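PDB 4MI2: putative enoyl-CoA hydratase/isomerase from Mycobacterium abscessus, which probably isomerises ring-1,2-epoxyphenylacetyl-CoA as a crotonase-family enoyl-CoA hydratase/isomerase, consistent with a role in phenylacetate degradation. Local coordinates for residues P178-T182 against W183-H187; A154-P157 against R158-A162; Q69-A72 against E73-A77. All blocks are in the same frame, centred on the assembly; numbering follows the deposited sequence.

Contact 1 (P178-T182 against W183-H187); sequences PTAHT and WGLVH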
# COMPACT_ATOMS: atom_id res chain seq x y z
N PRO B 178 18.21 -2.27 9.76
CA PRO B 178 18.32 -2.38 8.29
C PRO B 178 17.12 -3.06 7.60
O PRO B 178 16.71 -2.63 6.52
CB PRO B 178 19.62 -3.18 8.07
CG PRO B 178 20.03 -3.69 9.42
CD PRO B 178 19.35 -2.87 10.46
N THR B 179 16.55 -4.08 8.23
CA THR B 179 15.30 -4.65 7.74
C THR B 179 14.18 -3.59 7.74
O THR B 179 13.45 -3.44 6.75
CB THR B 179 14.85 -5.85 8.59
OG1 THR B 179 15.93 -6.78 8.71
CG2 THR B 179 13.65 -6.55 7.96
N ALA B 180 14.07 -2.86 8.84
CA ALA B 180 13.10 -1.78 8.97
C ALA B 180 13.27 -0.74 7.87
O ALA B 180 12.30 -0.23 7.32
CB ALA B 180 13.22 -1.12 10.33
N HIS B 181 14.52 -0.42 7.56
CA HIS B 181 14.83 0.52 6.49
C HIS B 181 14.38 -0.02 5.12
O HIS B 181 13.66 0.64 4.39
CB HIS B 181 16.32 0.85 6.46
CG HIS B 181 16.64 2.05 5.63
ND1 HIS B 181 17.42 1.97 4.49
CD2 HIS B 181 16.27 3.34 5.74
CE1 HIS B 181 17.53 3.17 3.95
NE2 HIS B 181 16.83 4.02 4.68
N THR B 182 14.80 -1.24 4.80
CA THR B 182 14.40 -1.84 3.53
C THR B 182 12.88 -1.92 3.39
O THR B 182 12.34 -1.64 2.32
CB THR B 182 15.00 -3.25 3.35
OG1 THR B 182 16.41 -3.21 3.59
CG2 THR B 182 14.74 -3.78 1.95
N TRP B 183 12.19 -2.27 4.48
CA TRP B 183 10.72 -2.42 4.47
C TRP B 183 9.94 -1.09 4.44
O TRP B 183 8.73 -1.09 4.18
CB TRP B 183 10.27 -3.21 5.69
CG TRP B 183 10.57 -4.66 5.65
CD1 TRP B 183 11.36 -5.33 4.74
CD2 TRP B 183 10.11 -5.65 6.57
NE1 TRP B 183 11.39 -6.67 5.04
CE2 TRP B 183 10.64 -6.90 6.16
CE3 TRP B 183 9.28 -5.61 7.70
CZ2 TRP B 183 10.38 -8.09 6.85
CZ3 TRP B 183 9.03 -6.80 8.39
CH2 TRP B 183 9.57 -8.02 7.95
N GLY B 184 10.63 0.02 4.71
CA GLY B 184 10.02 1.35 4.75
C GLY B 184 9.38 1.71 6.08
O GLY B 184 8.57 2.63 6.15
N LEU B 185 9.74 0.97 7.13
CA LEU B 185 9.26 1.26 8.48
C LEU B 185 9.92 2.52 9.03
O LEU B 185 9.33 3.21 9.87
CB LEU B 185 9.55 0.09 9.41
CG LEU B 185 8.90 0.18 10.80
CD1 LEU B 185 7.39 0.00 10.71
CD2 LEU B 185 9.48 -0.84 11.76
N VAL B 186 11.14 2.81 8.60
CA VAL B 186 11.84 4.04 8.98
C VAL B 186 12.45 4.67 7.73
O VAL B 186 12.70 3.97 6.74
CB VAL B 186 12.93 3.79 10.05
CG1 VAL B 186 12.31 3.22 11.32
CG2 VAL B 186 14.03 2.87 9.53
N HIS B 187 12.70 5.97 7.78
CA HIS B 187 13.26 6.68 6.63
C HIS B 187 14.77 6.60 6.55
O HIS B 187 15.33 6.66 5.46
CB HIS B 187 12.83 8.14 6.65
CG HIS B 187 11.36 8.33 6.52
ND1 HIS B 187 10.48 8.12 7.56
CD2 HIS B 187 10.60 8.68 5.45
CE1 HIS B 187 9.25 8.34 7.15
NE2 HIS B 187 9.29 8.68 5.87
O HOH W 1 13.34 3.12 3.94
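Ala180 and Leu185 meet at a Schellman motif that ends the short helix 177-183 of this crotonase-family chain. Leu185 N returns to Ala180 O at 2.8 Å. Gly184 has positive phi and lets the chain turn there; its N bonds to His181 O, coming from above the carbonyl plane. Ala180 CB lies 4.0 Å from Leu185 CB and touches the CD2 branch of the same leucine. Val186 CG2 packs on the alanine methyl. Phe137 of strand 136-138 touches all three of these side chains.

One turn apart, Thr179 and Trp183 run side by side. Thr179 CG2 is trans to its backbone N (chi1 of OG1 -52°), and this sets the methyl over one face of the indole. It stands 3.7 Å from the centroid of the five-membered ring of Trp183, a CH-pi contact 20° off the ring normal. The other branch, Thr179 OG1, bonds to Asp176. Arg164 of the same chain makes a cation-pi contact with the indole.

The His181 ring swings out over the loop, its CG opposite the backbone N (chi1 -166°). Its NE2 edge then faces His187 O in a weak bond. A water may bridge His181 O, at a very short distance, and Val186 O; it sits over one face of the imidazole, toward its rim. Thr182 OG1 bonds to Pro178 O at 3.0 Å, on the face of that carbonyl opposite to Thr182 N.

Contact 2 (A154-P157 against R158-A162); sequences ASLP and RLIGA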
# COMPACT_ATOMS: atom_id res chain seq x y z
N ALA B 154 -3.64 -0.39 12.07
CA ALA B 154 -3.73 0.42 10.86
C ALA B 154 -2.34 0.90 10.41
O ALA B 154 -1.96 0.71 9.25
CB ALA B 154 -4.64 1.62 11.12
N SER B 155 -1.60 1.52 11.31
CA SER B 155 -0.34 2.16 10.97
C SER B 155 0.73 1.17 10.50
O SER B 155 1.47 1.47 9.57
CB SER B 155 0.18 2.99 12.15
OG SER B 155 0.44 2.16 13.28
N LEU B 156 0.79 -0.01 11.09
CA LEU B 156 1.82 -0.95 10.67
C LEU B 156 1.61 -1.44 9.22
O LEU B 156 2.54 -1.35 8.42
CB LEU B 156 1.98 -2.12 11.66
CG LEU B 156 3.16 -3.07 11.39
CD1 LEU B 156 4.51 -2.36 11.49
CD2 LEU B 156 3.12 -4.25 12.34
N PRO B 157 0.42 -1.95 8.88
CA PRO B 157 0.30 -2.39 7.48
C PRO B 157 0.37 -1.25 6.46
O PRO B 157 0.84 -1.46 5.34
CB PRO B 157 -1.07 -3.08 7.42
CG PRO B 157 -1.78 -2.67 8.66
CD PRO B 157 -0.72 -2.41 9.69
N ARG B 158 -0.08 -0.06 6.86
CA ARG B 158 -0.02 1.11 5.99
C ARG B 158 1.43 1.51 5.67
O ARG B 158 1.68 2.04 4.60
CB ARG B 158 -0.79 2.30 6.59
CG ARG B 158 -2.30 2.14 6.46
CD ARG B 158 -3.06 3.29 7.10
NE ARG B 158 -4.44 2.91 7.43
CZ ARG B 158 -5.31 3.69 8.07
NH1 ARG B 158 -4.94 4.91 8.45
NH2 ARG B 158 -6.54 3.25 8.33
N LEU B 159 2.36 1.23 6.59
CA LEU B 159 3.78 1.53 6.38
C LEU B 159 4.53 0.41 5.65
O LEU B 159 5.30 0.70 4.75
CB LEU B 159 4.50 1.80 7.71
CG LEU B 159 4.16 3.06 8.51
CD1 LEU B 159 5.22 3.26 9.59
CD2 LEU B 159 4.09 4.30 7.64
N ILE B 160 4.34 -0.85 6.05
CA ILE B 160 5.14 -1.94 5.49
C ILE B 160 4.36 -2.94 4.65
O ILE B 160 4.93 -3.92 4.15
CB ILE B 160 5.94 -2.70 6.60
CG1 ILE B 160 5.00 -3.43 7.56
CG2 ILE B 160 6.85 -1.75 7.36
CD1 ILE B 160 5.75 -4.32 8.53
N GLY B 161 3.06 -2.72 4.48
CA GLY B 161 2.23 -3.61 3.68
C GLY B 161 1.61 -4.70 4.52
O GLY B 161 2.05 -4.99 5.63
N ALA B 162 0.58 -5.34 3.95
CA ALA B 162 -0.24 -6.30 4.68
C ALA B 162 0.49 -7.62 4.99
O ALA B 162 0.29 -8.20 6.06
CB ALA B 162 -1.52 -6.58 3.90
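The backbone from Ala154 to Ile160 is the last part of a helix, with Arg158 N bonding to Ala154 O and Ile160 N to Leu156 O, and it is kinked at Pro157, whose N has no bond to the turn before. The Ile160 bond is nearly straight, at 3.0 Å and 167°. Leu159 N bonds to Ser155 O and more weakly to Leu156 O.

Arg158 lies back along the helix toward Ala154. Its chain is extended from CG to NE, with CG opposite the carbonyl carbon (chi1 -76°). CG passes 3.2 Å from Ala154 O. The guanidinium then lies flat over the alanine methyl: Ala154 CB is under its centre, 3.7 Å from Arg158 CZ. Two guanidinium nitrogens are held by another chain. Arg158 NE bonds to Ala225 O of the third subunit, and NH2 to Asn224 O and Ala227 O there. Three backbone carbonyls thus fix the rotation of the guanidinium.

On another side, Leu156 and Ile160 pack at a slant, CD1 to CD1 at 3.8 Å. Ile160 CG1 sits between its own N and carbonyl carbon (chi1 66°), which leads CD1 back to the leucine. Ala165 and Phe169 of helix 162-171 touch Leu156, and Met168 touches Ile160.

Gly161 ends the helix with positive phi, and its N bonds to Pro157 O at 2.7 Å. It is also the N-cap residue of helix 162-171. The arrangement is a helix-to-helix corner with a single glycine as the joint, set at a subunit interface of this crotonase-family trimer.

Contact 3 (Q69-A72 against E73-A77); sequences QDLA and EHVEA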
# COMPACT_ATOMS: atom_id res chain seq x y z
N GLN B 69 3.53 -0.62 27.37
CA GLN B 69 2.82 -0.57 28.66
C GLN B 69 3.71 -0.97 29.83
O GLN B 69 4.49 -1.93 29.74
CB GLN B 69 1.60 -1.50 28.60
CG GLN B 69 0.90 -1.74 29.93
CD GLN B 69 0.35 -0.48 30.56
OE1 GLN B 69 -0.21 0.38 29.87
NE2 GLN B 69 0.47 -0.37 31.88
N ASP B 70 3.59 -0.25 30.94
CA ASP B 70 4.30 -0.64 32.15
C ASP B 70 3.76 -1.99 32.68
O ASP B 70 2.56 -2.14 32.92
CB ASP B 70 4.18 0.45 33.21
CG ASP B 70 4.88 0.08 34.48
OD1 ASP B 70 6.13 0.11 34.50
OD2 ASP B 70 4.19 -0.26 35.46
N LEU B 71 4.65 -2.95 32.87
CA LEU B 71 4.28 -4.31 33.26
C LEU B 71 3.69 -4.37 34.67
O LEU B 71 2.65 -4.99 34.88
CB LEU B 71 5.50 -5.24 33.16
CG LEU B 71 5.32 -6.70 33.61
CD1 LEU B 71 4.38 -7.43 32.67
CD2 LEU B 71 6.66 -7.42 33.69
N ALA B 72 4.35 -3.71 35.62
CA ALA B 72 3.91 -3.76 37.02
C ALA B 72 2.50 -3.20 37.19
O ALA B 72 1.68 -3.78 37.90
CB ALA B 72 4.89 -3.03 37.93
N GLU B 73 2.22 -2.08 36.53
CA GLU B 73 0.90 -1.47 36.63
C GLU B 73 -0.13 -2.34 35.93
O GLU B 73 -1.28 -2.44 36.35
CB GLU B 73 0.90 -0.07 36.01
CG GLU B 73 0.48 1.00 36.99
CD GLU B 73 0.97 2.38 36.60
OE1 GLU B 73 0.60 2.85 35.51
OE2 GLU B 73 1.71 3.00 37.41
N HIS B 74 0.29 -2.98 34.85
CA HIS B 74 -0.60 -3.88 34.14
C HIS B 74 -0.93 -5.13 34.97
O HIS B 74 -2.08 -5.55 35.02
CB HIS B 74 -0.01 -4.27 32.79
CG HIS B 74 -0.86 -5.24 32.06
ND1 HIS B 74 -2.06 -4.88 31.48
CD2 HIS B 74 -0.73 -6.57 31.86
CE1 HIS B 74 -2.62 -5.95 30.94
NE2 HIS B 74 -1.83 -6.98 31.16
N VAL B 75 0.08 -5.71 35.61
CA VAL B 75 -0.14 -6.87 36.48
C VAL B 75 -1.15 -6.56 37.59
O VAL B 75 -2.05 -7.36 37.86
CB VAL B 75 1.19 -7.38 37.08
CG1 VAL B 75 0.97 -8.31 38.26
CG2 VAL B 75 2.02 -8.08 36.00
N GLU B 76 -1.01 -5.39 38.21
CA GLU B 76 -1.88 -4.96 39.30
C GLU B 76 -3.35 -4.81 38.85
O GLU B 76 -4.27 -5.22 39.56
CB GLU B 76 -1.36 -3.63 39.87
CG GLU B 76 -2.13 -3.09 41.07
CD GLU B 76 -1.68 -1.68 41.47
OE1 GLU B 76 -1.57 -0.80 40.58
OE2 GLU B 76 -1.43 -1.45 42.67
N ALA B 77 -3.56 -4.21 37.68
CA ALA B 77 -4.90 -4.06 37.12
C ALA B 77 -5.52 -5.42 36.78
O ALA B 77 -6.71 -5.65 37.02
CB ALA B 77 -4.86 -3.20 35.86
O HOH W 2 -0.61 1.83 33.67
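Gln69 curls over the start of helix 71-80 and meets His74 and Glu73. Its CB leads to CG opposite the backbone N (chi1 170°). CG lies 3.9 Å from His74 CB, oblique to the imidazole. The chain bends at the next bond (chi2 61°), which turns the amide back over the first turn. OE1 accepts from Tyr93 OH and from Lys37 NZ. NE2 gives a bond to Asp70 O at 2.9 Å, in the carbonyl plane on a lone pair. It also gives one to a water, whose link to Glu73 OE1 is very short and doubtful. His74 N is a second donor to Asp70 O, so this carbonyl is gripped twice.

Asp70 is the N-cap of the helix, a short surface helix within the crotonase-family domain. Its OD2 accepts from Glu73 N at 2.9 Å, on the anti side and 28° out of the carboxylate plane. OD1 makes a salt bridge to Arg25. The side chains of Asp70 and Glu73 cross at about a right angle. Asp70 OD2 and Glu73 OE2 are 4.5 Å apart, and the arginine probably eases this like-charge pair. Glu73 OE1 also accepts from Arg34 N.

Toward the third subunit, Leu71 CD1 touches Val75 CG2 at 4.1 Å. Phe256 and Val253 of that subunit pack on Leu71 and Val75. His74 NE2 bonds to His249 NE2 of the same neighbour.

In the fold
From the N terminus, contact 3 comes first and opens helix 71-80, where the loop before it enters the helix. Contact 2 follows at the end of helix 152-160, at the corner into helix 162-171. Contact 1 comes last, on helix 177-183 and the loop that leads to strand 188-190, an edge strand of the chain's six-stranded sheet. The three are local and lie in series, with none nested or crossed. Contacts 1 and 2 touch: Leu185 CD1 packs on Leu156 CD1 at 3.8 Å, and also meets Leu159 and Ile160. Contact 3 is apart, its nearest atoms about 15 Å from contact 2. Contacts 2 and 3 both reach the third subunit; contacts 1 and 2 also meet the second.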